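Local atomic coordinates of inositol-1-monophosphatase (Thermotoga maritima, PDB entry 2P3N), a protein that hydrolyses phosphate esters of broad range, among them inositol 1-phosphate and fructose 1,6-bisphosphate, with the help of magnesium, and works as a homotetramer. Residues V38-I41 with D42-A45; G127-N131 with G132-R136; V154-T157 with G158-E162. All coordinates share one frame; numbering follows the deposited sequence.

How the interactions relate
The three contacts follow one another along the chain and touch nowhere: their centres lie 29 to 32 Å apart, and their nearest atoms about 17 to 19 Å. Interaction 1 starts helix 40-56, with Asp42 close to the bound magnesium. Interaction 2 is the hairpin of strands 127-130 and 133-134, the latter the outermost strand, within this chain, of the seven-stranded mixed sheet. Interaction 3 opens helix 156-167, which joins strands 147-150 and 170-172 of the five-stranded sheet, and lies across the chain's centre from interaction 2. Each is local, two at helix starts and one round a turn. One stands beside the metal site, while the other two meet different subunits of the tetramer.

Interaction 1. Residues V38-I41 with D42-A45; sequences VTEI and DREA
With OG1 between its backbone N and carbonyl carbon (chi1 73°), Thr39 turns its hydroxyl toward the start of the helix, and Asp42, whose CG lies beside its own N (chi1 -72°), swings a carboxylate back to meet it. OD2 accepts from both donors of the threonine, its amide and its hydroxyl. Thr39 OG1 donates to Asp42 OD2 at 2.5 Å, nearly in line with the C-O bond, whereas Thr39 N reaches the same oxygen at 2.8 Å from well above the carboxylate plane. Two bonds from different directions thus grip OD2. The hydroxyl is used twice, because Ile41 N donates to Thr39 OG1 at 3.2 Å. This is a capping box: Thr39 is the N-cap of helix 40-56, its side chain accepts from one of the first amides of the helix, and the side chain three residues on returns the bond to its backbone. Beyond the cap, ordinary helical bonding takes over as Ala45 N meets Ile41 O at 2.9 Å. The other carboxylate oxygen, Asp42 OD1, is bonded to Thr84, a probable substrate-binding residue, which helps hold the group's rotation, and the bound magnesium is about 4 Å from the Asp42 side chain, so the box ties the helix start to the surroundings of the metal site. Val38 packs against the methylene of Asp42, its CG2 3.6 Å from Asp42 CB. Arg43 runs back, extended from CG to NE, across the Glu40 side chain. Glu40 OE2 and Arg43 NH1 are 3.4 Å apart, but the oxygen lies well outside the guanidinium plane, leaving attraction of charge without a directed bond. The firmer partner of Arg43 is Glu29, which takes NH2 in a salt bridge.

Interaction 2. Residues G127-N131 with G132-R136; sequences GAFFN and GERIR
Phe130 and Glu133 close a beta hairpin through a type I' turn, with Asn131 and Gly132 at its corners. Gly132 takes backbone angles at which a CB would jam against the carbonyl O of Asn131, and its own O lies at the edge of the Phe129 ring, 3.2 Å from CD2. Glu133 forms the antiparallel hydrogen-bonded pair with Phe130: Phe130 N meets Glu133 O in the carbonyl plane at 2.8 Å, and Glu133 N returns the bond to Phe130 O. The Glu133 carboxylate forms a salt bridge with Arg12 of the second subunit, which places the hairpin at a subunit interface. Arg134, in the next, non-hydrogen-bonded pair with Phe129, is folded by two bends (chi2 -48°, chi3 -50°) that lay its chain over the aromatic ring. There CD sits 3.4 Å from the centroid of the Phe129 ring in a CH-pi contact, and the guanidinium beyond makes an off-centre cation-pi interaction. Tyr121 also meets this ring, its plane almost parallel. Ile135 comes last, its CG2 at the edge of the Phe130 ring and 3.3 Å from Phe130 CB. Two donors of segment 132-136 share the carbonyl of Ala128: Ile135 N and Arg134 NE approach it from opposite faces, and Arg134 NE, nearly straight at 175°, stands 2.9 Å from Ala128 O.

Interaction 3. Residues V154-T157 with G158-E162; sequences VDFT and GKFIE
The rings of Phe156 and Phe160 run side by side and point the same way, their planes only 13° from parallel but slid apart, so that the centroids are 5.5 Å distant and the faces barely overlap. Where they meet, Phe156 CE1 comes obliquely to Phe160 CB at 3.7 Å, and Phe156 CZ lies 3.9 Å from Phe160 CD2. Trp195 meets the Phe156 ring at about 45°, while Val193 and Val246 touch the side chain of Phe160. Both residues hold CG anti to the backbone N, and with one helical turn between them this common torsion sets the rings abreast. The same turn is closed by the backbone: Phe160 N gives a short, almost straight bond to Phe156 O, 2.6 Å long, and Ile161 N reaches Thr157 O at 2.9 Å. This is the first turn of helix 156-167, in the beta-alpha-beta unit that links strands 147-150 and 170-172. Thr157 OG1 reaches back to accept from the backbone N of Tyr153, ahead of the helix. On another side of the helix, Lys159 bends so that NZ meets Glu162 OE2 at 3.1 Å, and the same ammonium forms a salt bridge with Glu162 of the third subunit. The aromatic side relies on apolar contact, whereas the charged side spends its lysine on two carboxylates, which would be expected to ease the repulsion where Glu162 of each subunit nears the other.

Interaction 1. Residues V38-I41 with D42-A45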
# COMPACT_ATOMS: atom_id res chain seq x y z
N VAL A 38 -11.27 2.51 -25.52
CA VAL A 38 -10.17 1.58 -25.35
C VAL A 38 -8.91 2.40 -25.56
O VAL A 38 -8.95 3.46 -26.21
CB VAL A 38 -10.24 0.41 -26.39
CG1 VAL A 38 -10.13 0.97 -27.81
CG2 VAL A 38 -9.12 -0.60 -26.12
N THR A 39 -7.80 1.94 -24.98
CA THR A 39 -6.53 2.63 -25.13
C THR A 39 -5.47 1.65 -25.59
O THR A 39 -5.73 0.46 -25.73
CB THR A 39 -6.08 3.28 -23.78
OG1 THR A 39 -5.63 2.27 -22.87
CG2 THR A 39 -7.23 4.04 -23.16
N GLU A 40 -4.27 2.17 -25.84
CA GLU A 40 -3.16 1.34 -26.27
C GLU A 40 -2.64 0.50 -25.10
O GLU A 40 -1.97 -0.52 -25.30
CB GLU A 40 -2.03 2.22 -26.81
CG GLU A 40 -0.87 1.44 -27.45
CD GLU A 40 -1.30 0.67 -28.70
OE1 GLU A 40 -0.56 -0.26 -29.12
OE2 GLU A 40 -2.38 0.99 -29.26
N ILE A 41 -2.96 0.92 -23.87
CA ILE A 41 -2.52 0.16 -22.70
C ILE A 41 -3.44 -1.03 -22.46
O ILE A 41 -3.01 -2.04 -21.88
CB ILE A 41 -2.45 1.05 -21.44
CG1 ILE A 41 -1.47 2.20 -21.67
CG2 ILE A 41 -1.90 0.25 -20.28
CD1 ILE A 41 -1.87 3.14 -22.78
N ASP A 42 -4.69 -0.93 -22.91
CA ASP A 42 -5.63 -2.05 -22.78
C ASP A 42 -5.00 -3.20 -23.58
O ASP A 42 -4.94 -4.34 -23.12
CB ASP A 42 -7.00 -1.70 -23.40
CG ASP A 42 -7.80 -0.68 -22.58
OD1 ASP A 42 -8.81 -1.06 -21.96
OD2 ASP A 42 -7.42 0.51 -22.56
N ARG A 43 -4.53 -2.86 -24.79
CA ARG A 43 -3.91 -3.82 -25.71
C ARG A 43 -2.57 -4.35 -25.24
O ARG A 43 -2.27 -5.53 -25.36
CB ARG A 43 -3.70 -3.20 -27.08
CG ARG A 43 -4.94 -2.73 -27.79
CD ARG A 43 -4.56 -2.21 -29.17
NE ARG A 43 -5.69 -1.60 -29.88
CZ ARG A 43 -6.18 -0.40 -29.61
NH1 ARG A 43 -5.63 0.34 -28.65
NH2 ARG A 43 -7.21 0.07 -30.29
N GLU A 44 -1.73 -3.45 -24.74
CA GLU A 44 -0.42 -3.83 -24.27
C GLU A 44 -0.58 -4.77 -23.08
O GLU A 44 0.16 -5.74 -22.93
CB GLU A 44 0.34 -2.56 -23.89
CG GLU A 44 1.68 -2.77 -23.25
CD GLU A 44 2.46 -1.48 -23.14
OE1 GLU A 44 1.83 -0.41 -22.97
OE2 GLU A 44 3.70 -1.53 -23.22
N ALA A 45 -1.57 -4.49 -22.24
CA ALA A 45 -1.84 -5.30 -21.06
C ALA A 45 -2.35 -6.66 -21.51
O ALA A 45 -2.01 -7.69 -20.92
CB ALA A 45 -2.87 -4.62 -20.18

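Interaction 2. Residues G127-N131 with G132-R136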
# COMPACT_ATOMS: atom_id res chain seq x y z
N GLY A 127 -13.53 -22.36 -2.49
CA GLY A 127 -13.96 -21.17 -1.78
C GLY A 127 -13.31 -19.90 -2.31
O GLY A 127 -12.35 -19.96 -3.08
N ALA A 128 -13.83 -18.76 -1.89
CA ALA A 128 -13.32 -17.47 -2.33
C ALA A 128 -12.31 -16.83 -1.37
O ALA A 128 -12.43 -16.94 -0.15
CB ALA A 128 -14.50 -16.53 -2.56
N PHE A 129 -11.32 -16.15 -1.93
CA PHE A 129 -10.30 -15.48 -1.14
C PHE A 129 -10.10 -14.02 -1.55
O PHE A 129 -10.54 -13.57 -2.60
CB PHE A 129 -8.94 -16.17 -1.27
CG PHE A 129 -8.87 -17.55 -0.67
CD1 PHE A 129 -9.56 -18.62 -1.24
CD2 PHE A 129 -8.04 -17.80 0.42
CE1 PHE A 129 -9.40 -19.92 -0.74
CE2 PHE A 129 -7.88 -19.09 0.92
CZ PHE A 129 -8.56 -20.15 0.34
N PHE A 130 -9.38 -13.31 -0.69
CA PHE A 130 -9.04 -11.90 -0.85
C PHE A 130 -7.61 -11.84 -0.28
O PHE A 130 -7.41 -12.05 0.92
CB PHE A 130 -9.96 -11.05 0.02
CG PHE A 130 -9.97 -9.60 -0.32
CD1 PHE A 130 -8.81 -8.95 -0.71
CD2 PHE A 130 -11.15 -8.87 -0.25
CE1 PHE A 130 -8.82 -7.59 -1.02
CE2 PHE A 130 -11.17 -7.51 -0.57
CZ PHE A 130 -10.00 -6.87 -0.96
N ASN A 131 -6.63 -11.57 -1.15
CA ASN A 131 -5.23 -11.48 -0.74
C ASN A 131 -4.79 -12.58 0.23
O ASN A 131 -3.96 -12.34 1.12
CB ASN A 131 -4.91 -10.12 -0.13
CG ASN A 131 -4.98 -9.00 -1.14
OD1 ASN A 131 -4.62 -9.18 -2.30
ND2 ASN A 131 -5.43 -7.84 -0.71
N GLY A 132 -5.36 -13.77 0.08
CA GLY A 132 -4.97 -14.88 0.92
C GLY A 132 -5.97 -15.32 1.96
O GLY A 132 -5.95 -16.46 2.39
N GLU A 133 -6.84 -14.41 2.40
CA GLU A 133 -7.80 -14.78 3.42
C GLU A 133 -9.19 -15.06 2.86
O GLU A 133 -9.58 -14.53 1.81
CB GLU A 133 -7.87 -13.69 4.49
CG GLU A 133 -8.44 -12.37 4.01
CD GLU A 133 -8.46 -11.34 5.11
OE1 GLU A 133 -7.36 -10.94 5.56
OE2 GLU A 133 -9.58 -10.94 5.52
N ARG A 134 -9.94 -15.89 3.58
CA ARG A 134 -11.28 -16.25 3.16
C ARG A 134 -12.27 -15.09 3.17
O ARG A 134 -12.22 -14.23 4.04
CB ARG A 134 -11.82 -17.37 4.05
CG ARG A 134 -11.04 -18.67 3.99
CD ARG A 134 -10.78 -19.07 2.54
NE ARG A 134 -12.00 -19.04 1.75
CZ ARG A 134 -12.94 -19.97 1.79
NH1 ARG A 134 -12.80 -21.02 2.59
NH2 ARG A 134 -14.04 -19.84 1.06
N ILE A 135 -13.15 -15.07 2.17
CA ILE A 135 -14.20 -14.07 2.09
C ILE A 135 -15.52 -14.81 1.86
O ILE A 135 -15.55 -15.90 1.27
CB ILE A 135 -13.99 -13.02 0.95
CG1 ILE A 135 -13.73 -13.70 -0.38
CG2 ILE A 135 -12.87 -12.06 1.33
CD1 ILE A 135 -13.67 -12.73 -1.56
N ARG A 136 -16.61 -14.23 2.35
CA ARG A 136 -17.96 -14.80 2.23
C ARG A 136 -18.92 -13.63 2.11
O ARG A 136 -18.78 -12.63 2.82
CB ARG A 136 -18.31 -15.62 3.47
CG ARG A 136 -17.38 -16.78 3.72
CD ARG A 136 -17.49 -17.30 5.14
NE ARG A 136 -16.20 -17.86 5.58
CZ ARG A 136 -15.11 -17.12 5.79
NH1 ARG A 136 -15.13 -15.80 5.61
NH2 ARG A 136 -13.98 -17.72 6.17

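Interaction 3. Residues V154-T157 with G158-E162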
# COMPACT_ATOMS: atom_id res chain seq x y z
N VAL A 154 -27.72 2.68 -20.16
CA VAL A 154 -28.65 3.55 -20.86
C VAL A 154 -29.59 4.30 -19.91
O VAL A 154 -29.18 5.26 -19.26
CB VAL A 154 -29.48 2.71 -21.89
CG1 VAL A 154 -30.23 1.59 -21.17
CG2 VAL A 154 -30.42 3.60 -22.67
N ASP A 155 -30.84 3.86 -19.84
CA ASP A 155 -31.82 4.49 -18.98
C ASP A 155 -32.00 3.64 -17.73
O ASP A 155 -32.64 4.06 -16.76
CB ASP A 155 -33.16 4.59 -19.71
CG ASP A 155 -33.12 5.57 -20.87
OD1 ASP A 155 -32.26 5.42 -21.76
OD2 ASP A 155 -33.95 6.51 -20.88
N PHE A 156 -31.44 2.44 -17.78
CA PHE A 156 -31.53 1.48 -16.68
C PHE A 156 -31.04 2.03 -15.35
O PHE A 156 -31.79 2.07 -14.36
CB PHE A 156 -30.71 0.24 -17.04
CG PHE A 156 -30.77 -0.84 -16.02
CD1 PHE A 156 -30.02 -0.76 -14.85
CD2 PHE A 156 -31.60 -1.94 -16.20
CE1 PHE A 156 -30.09 -1.75 -13.88
CE2 PHE A 156 -31.69 -2.94 -15.24
CZ PHE A 156 -30.93 -2.85 -14.08
N THR A 157 -29.78 2.43 -15.32
CA THR A 157 -29.16 2.97 -14.12
C THR A 157 -30.06 3.96 -13.41
O THR A 157 -30.68 3.62 -12.41
CB THR A 157 -27.82 3.65 -14.46
OG1 THR A 157 -26.90 2.68 -14.98
CG2 THR A 157 -27.22 4.30 -13.24
N GLY A 158 -30.13 5.18 -13.94
CA GLY A 158 -30.96 6.22 -13.35
C GLY A 158 -32.31 5.75 -12.83
O GLY A 158 -32.80 6.25 -11.82
N LYS A 159 -32.93 4.81 -13.53
CA LYS A 159 -34.23 4.28 -13.13
C LYS A 159 -34.07 3.31 -11.97
O LYS A 159 -34.79 3.41 -10.97
CB LYS A 159 -34.92 3.58 -14.30
CG LYS A 159 -35.57 4.53 -15.29
CD LYS A 159 -36.72 5.27 -14.63
CE LYS A 159 -37.27 6.36 -15.53
NZ LYS A 159 -36.26 7.44 -15.78
N PHE A 160 -33.14 2.37 -12.11
CA PHE A 160 -32.89 1.38 -11.08
C PHE A 160 -32.58 2.07 -9.75
O PHE A 160 -32.80 1.50 -8.68
CB PHE A 160 -31.73 0.48 -11.49
CG PHE A 160 -31.38 -0.57 -10.48
CD1 PHE A 160 -30.43 -0.32 -9.49
CD2 PHE A 160 -32.00 -1.81 -10.51
CE1 PHE A 160 -30.09 -1.31 -8.56
CE2 PHE A 160 -31.67 -2.80 -9.57
CZ PHE A 160 -30.72 -2.55 -8.60
N ILE A 161 -32.07 3.29 -9.83
CA ILE A 161 -31.79 4.06 -8.62
C ILE A 161 -33.15 4.39 -8.02
O ILE A 161 -33.44 4.00 -6.89
CB ILE A 161 -31.09 5.40 -8.94
CG1 ILE A 161 -29.70 5.14 -9.53
CG2 ILE A 161 -31.01 6.25 -7.68
CD1 ILE A 161 -28.76 4.44 -8.60
N GLU A 162 -33.97 5.09 -8.80
CA GLU A 162 -35.31 5.51 -8.40
C GLU A 162 -36.08 4.44 -7.65
O GLU A 162 -36.63 4.69 -6.58
CB GLU A 162 -36.12 5.92 -9.63
CG GLU A 162 -35.49 7.05 -10.43
CD GLU A 162 -36.38 7.56 -11.55
OE1 GLU A 162 -37.51 8.01 -11.25
OE2 GLU A 162 -35.95 7.53 -12.73